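Local coordinates for protein SusD homolog (Bacteroides thetaiotaomicron, PDB 3EHM) that probably binds mucin O-glycans for their uptake and use by a human gut symbiont, as a member of the SusD-like outer membrane lipoproteins, at residues F29-P38 / I124-R135. Numbering follows the deposited sequence.
Sequences FMNMQQRVIP and IANIVRNIAWLR
Met32, a selenomethionine of helix 23-36, reaches over Val128 and Ala125 of helix 116-140, a worked example of how a flexible apolar chain packs against a neighbouring helix. Its CB lies 4.2 Å from Val128 CG1; beyond it, SE lies against CB of Ala125. A turn about the CG-SE bond (chi3 70°) then lays CE against the backbone of the facing helix, 3.3 Å from Ala125 O and close to both N and CB of Arg129. Val128 answers as a knob, seated in a hole formed by Phe29, Met32, Gln33 and Val36. One branch, CG1, meets Val36 CG2 at 3.5 Å, the two side chains crossing nearly at right angles, while CG2 comes to the edge of the Phe29 ring. This single knob-into-hole sits between near-parallel neighbours, the short segments inclined by 25° with axes 9.4 Å apart, within the SusD-like fold, whose secondary structure is mostly helix and in which helix 197-215 adds Trp200 against Val128. Around Val36 the backbones draw together, Val36 and Ala132 having CA atoms 4.6 Å apart, and a water-mediated polar link joins the apolar packing. A water lies 2.7 Å from Val36 O, to which it can donate, and accepts from Arg135 NH2, which also forms a salt bridge with Asp56. Over the centre of one face of the Arg135 guanidinium lies Ile37 CG1, 3.8 Å above its plane.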
loop_
_atom_site.group_PDB
_atom_site.type_symbol
_atom_site.label_atom_id
_atom_site.label_comp_id
_atom_site.label_asym_id
_atom_site.label_seq_id
_atom_site.Cartn_x
_atom_site.Cartn_y
_atom_site.Cartn_z
ATOM N N PHE A 29 16.388 1.297 16.040
ATOM C CA PHE A 29 16.292 1.307 14.585
ATOM C C PHE A 29 15.650 0.029 14.043
ATOM O O PHE A 29 14.870 0.074 13.091
ATOM C CB PHE A 29 17.681 1.506 13.968
ATOM C CG PHE A 29 17.672 1.612 12.469
ATOM C CD1 PHE A 29 16.780 2.464 11.823
ATOM C CD2 PHE A 29 18.560 0.865 11.702
ATOM C CE1 PHE A 29 16.771 2.570 10.434
ATOM C CE2 PHE A 29 18.561 0.962 10.314
ATOM C CZ PHE A 29 17.663 1.817 9.678
HETATM N N MSE A 30 15.967 -1.113 14.644
HETATM C CA MSE A 30 15.378 -2.358 14.172
HETATM C C MSE A 30 13.890 -2.408 14.505
HETATM O O MSE A 30 13.098 -2.973 13.751
HETATM C CB MSE A 30 16.116 -3.566 14.760
HETATM C CG MSE A 30 17.523 -3.727 14.202
HETATM SE SE MSE A 30 18.245 -5.508 14.431
HETATM C CE MSE A 30 18.453 -5.462 16.354
ATOM N N ASN A 31 13.510 -1.803 15.627
ATOM C CA ASN A 31 12.107 -1.757 16.027
ATOM C C ASN A 31 11.374 -0.936 14.972
ATOM O O ASN A 31 10.301 -1.323 14.506
ATOM C CB ASN A 31 11.960 -1.093 17.404
ATOM C CG ASN A 31 10.509 -1.018 17.875
ATOM O OD1 ASN A 31 10.215 -0.434 18.921
ATOM N ND2 ASN A 31 9.604 -1.611 17.111
HETATM N N MSE A 32 11.968 0.191 14.588
HETATM C CA MSE A 32 11.373 1.062 13.576
HETATM C C MSE A 32 11.104 0.323 12.273
HETATM O O MSE A 32 10.013 0.413 11.708
HETATM C CB MSE A 32 12.288 2.258 13.269
HETATM C CG MSE A 32 12.292 3.353 14.320
HETATM SE SE MSE A 32 13.258 4.914 13.665
HETATM C CE MSE A 32 11.985 5.493 12.323
ATOM N N GLN A 33 12.111 -0.399 11.792
ATOM C CA GLN A 33 11.989 -1.135 10.542
ATOM C C GLN A 33 10.870 -2.169 10.555
ATOM O O GLN A 33 10.187 -2.368 9.550
ATOM C CB GLN A 33 13.319 -1.809 10.211
ATOM C CG GLN A 33 14.448 -0.816 10.015
ATOM C CD GLN A 33 15.791 -1.488 9.871
ATOM O OE1 GLN A 33 16.132 -1.999 8.806
ATOM N NE2 GLN A 33 16.560 -1.501 10.953
ATOM N N GLN A 34 10.682 -2.827 11.690
ATOM C CA GLN A 34 9.637 -3.834 11.800
ATOM C C GLN A 34 8.253 -3.205 11.924
ATOM O O GLN A 34 7.247 -3.899 11.817
ATOM C CB GLN A 34 9.890 -4.721 13.014
ATOM C CG GLN A 34 11.208 -5.459 12.961
ATOM C CD GLN A 34 11.511 -6.156 14.262
ATOM O OE1 GLN A 34 10.854 -7.131 14.622
ATOM N NE2 GLN A 34 12.504 -5.650 14.987
ATOM N N ARG A 35 8.209 -1.894 12.151
ATOM C CA ARG A 35 6.943 -1.178 12.314
ATOM C C ARG A 35 6.370 -0.533 11.052
ATOM O O ARG A 35 5.162 -0.302 10.972
ATOM C CB ARG A 35 7.093 -0.088 13.379
ATOM C CG ARG A 35 7.384 -0.606 14.772
ATOM C CD ARG A 35 6.220 -1.400 15.322
ATOM N NE ARG A 35 6.476 -1.821 16.694
ATOM C CZ ARG A 35 5.569 -2.378 17.486
ATOM N NH1 ARG A 35 4.337 -2.584 17.041
ATOM N NH2 ARG A 35 5.897 -2.728 18.725
ATOM N N VAL A 36 7.225 -0.215 10.083
ATOM C CA VAL A 36 6.758 0.416 8.846
ATOM C C VAL A 36 5.535 -0.341 8.332
ATOM O O VAL A 36 4.491 0.249 8.057
ATOM C CB VAL A 36 7.870 0.426 7.788
ATOM C CG1 VAL A 36 7.358 1.040 6.488
ATOM C CG2 VAL A 36 9.061 1.215 8.321
ATOM N N ILE A 37 5.696 -1.652 8.197
ATOM C CA ILE A 37 4.631 -2.560 7.799
ATOM C C ILE A 37 4.831 -3.656 8.842
ATOM O O ILE A 37 5.849 -4.346 8.828
ATOM C CB ILE A 37 4.839 -3.130 6.385
ATOM C CG1 ILE A 37 4.823 -1.996 5.354
ATOM C CG2 ILE A 37 3.730 -4.123 6.068
ATOM C CD1 ILE A 37 4.934 -2.471 3.915
ATOM N N PRO A 38 3.862 -3.819 9.759
ATOM C CA PRO A 38 3.877 -4.797 10.856
ATOM C C PRO A 38 4.426 -6.187 10.583
ATOM O O PRO A 38 3.874 -6.935 9.787
ATOM C CB PRO A 38 2.414 -4.853 11.299
ATOM C CG PRO A 38 1.882 -3.523 10.920
ATOM C CD PRO A 38 2.502 -3.281 9.579
ATOM N N ILE A 124 18.729 8.434 8.130
ATOM C CA ILE A 124 18.255 7.128 7.683
ATOM C C ILE A 124 16.989 6.822 8.487
ATOM O O ILE A 124 16.000 6.320 7.954
ATOM C CB ILE A 124 19.327 6.033 7.917
ATOM C CG1 ILE A 124 20.475 6.233 6.922
ATOM C CG2 ILE A 124 18.710 4.631 7.761
ATOM C CD1 ILE A 124 21.661 5.327 7.152
ATOM N N ALA A 125 17.024 7.151 9.772
ATOM C CA ALA A 125 15.869 6.939 10.640
ATOM C C ALA A 125 14.708 7.805 10.143
ATOM O O ALA A 125 13.549 7.394 10.194
ATOM C CB ALA A 125 16.223 7.299 12.075
ATOM N N ASN A 126 15.026 9.001 9.653
ATOM C CA ASN A 126 14.002 9.903 9.138
ATOM C C ASN A 126 13.327 9.319 7.890
ATOM O O ASN A 126 12.124 9.471 7.699
ATOM C CB ASN A 126 14.605 11.282 8.817
ATOM C CG ASN A 126 14.867 12.117 10.067
ATOM O OD1 ASN A 126 14.283 11.873 11.123
ATOM N ND2 ASN A 126 15.732 13.121 9.942
ATOM N N ILE A 127 14.101 8.654 7.040
ATOM C CA ILE A 127 13.536 8.051 5.835
ATOM C C ILE A 127 12.567 6.936 6.232
ATOM O O ILE A 127 11.445 6.867 5.730
ATOM C CB ILE A 127 14.638 7.463 4.928
ATOM C CG1 ILE A 127 15.526 8.592 4.395
ATOM C CG2 ILE A 127 14.003 6.674 3.773
ATOM C CD1 ILE A 127 16.747 8.103 3.625
ATOM N N VAL A 128 13.001 6.066 7.139
ATOM C CA VAL A 128 12.148 4.974 7.602
ATOM C C VAL A 128 10.880 5.540 8.241
ATOM O O VAL A 128 9.784 5.031 8.017
ATOM C CB VAL A 128 12.883 4.081 8.623
ATOM C CG1 VAL A 128 11.937 3.034 9.183
ATOM C CG2 VAL A 128 14.064 3.403 7.950
ATOM N N ARG A 129 11.029 6.599 9.031
ATOM C CA ARG A 129 9.876 7.218 9.676
ATOM C C ARG A 129 8.902 7.756 8.627
ATOM O O ARG A 129 7.688 7.562 8.729
ATOM C CB ARG A 129 10.316 8.376 10.572
ATOM C CG ARG A 129 9.174 8.982 11.376
ATOM C CD ARG A 129 9.510 10.373 11.884
ATOM N NE ARG A 129 9.512 11.356 10.802
ATOM C CZ ARG A 129 9.594 12.668 10.988
ATOM N NH1 ARG A 129 9.686 13.160 12.215
ATOM N NH2 ARG A 129 9.566 13.491 9.949
ATOM N N ASN A 130 9.442 8.427 7.617
ATOM C CA ASN A 130 8.616 9.007 6.569
ATOM C C ASN A 130 7.911 7.986 5.684
ATOM O O ASN A 130 6.813 8.246 5.207
ATOM C CB ASN A 130 9.442 9.984 5.728
ATOM C CG ASN A 130 9.911 11.185 6.540
ATOM O OD1 ASN A 130 9.241 11.603 7.484
ATOM N ND2 ASN A 130 11.057 11.745 6.172
ATOM N N ILE A 131 8.521 6.826 5.463
ATOM C CA ILE A 131 7.859 5.806 4.654
ATOM C C ILE A 131 6.638 5.337 5.439
ATOM O O ILE A 131 5.569 5.102 4.878
ATOM C CB ILE A 131 8.758 4.588 4.401
ATOM C CG1 ILE A 131 9.957 4.990 3.548
ATOM C CG2 ILE A 131 7.958 3.495 3.687
ATOM C CD1 ILE A 131 10.970 3.876 3.382
ATOM N N ALA A 132 6.804 5.212 6.750
ATOM C CA ALA A 132 5.711 4.772 7.609
ATOM C C ALA A 132 4.623 5.837 7.725
ATOM O O ALA A 132 3.434 5.535 7.608
ATOM C CB ALA A 132 6.245 4.421 8.992
ATOM N N TRP A 133 5.021 7.086 7.939
ATOM C CA TRP A 133 4.037 8.150 8.084
ATOM C C TRP A 133 3.384 8.575 6.780
ATOM O O TRP A 133 2.374 9.279 6.797
ATOM C CB TRP A 133 4.647 9.343 8.819
ATOM C CG TRP A 133 4.899 9.040 10.268
ATOM C CD1 TRP A 133 4.630 7.865 10.922
ATOM C CD2 TRP A 133 5.454 9.923 11.248
ATOM N NE1 TRP A 133 4.980 7.968 12.246
ATOM C CE2 TRP A 133 5.489 9.219 12.474
ATOM C CE3 TRP A 133 5.922 11.243 11.210
ATOM C CZ2 TRP A 133 5.977 9.792 13.654
ATOM C CZ3 TRP A 133 6.406 11.813 12.384
ATOM C CH2 TRP A 133 6.429 11.086 13.589
ATOM N N LEU A 134 3.951 8.151 5.654
ATOM C CA LEU A 134 3.344 8.445 4.363
ATOM C C LEU A 134 2.068 7.599 4.356
ATOM O O LEU A 134 1.024 8.026 3.868
ATOM C CB LEU A 134 4.259 8.027 3.208
ATOM C CG LEU A 134 3.629 8.103 1.808
ATOM C CD1 LEU A 134 3.080 9.507 1.556
ATOM C CD2 LEU A 134 4.673 7.746 0.755
ATOM N N ARG A 135 2.163 6.395 4.916
ATOM C CA ARG A 135 1.010 5.505 5.014
ATOM C C ARG A 135 -0.003 6.129 5.972
ATOM O O ARG A 135 -1.206 6.135 5.708
ATOM C CB ARG A 135 1.432 4.134 5.559
ATOM C CG ARG A 135 2.197 3.263 4.569
ATOM C CD ARG A 135 3.078 2.254 5.298
ATOM N NE ARG A 135 2.333 1.295 6.114
ATOM C CZ ARG A 135 1.709 0.224 5.634
ATOM N NH1 ARG A 135 1.728 -0.032 4.330
ATOM N NH2 ARG A 135 1.091 -0.610 6.460
HETATM O O HOH W 1 2.016 0.203 9.127
#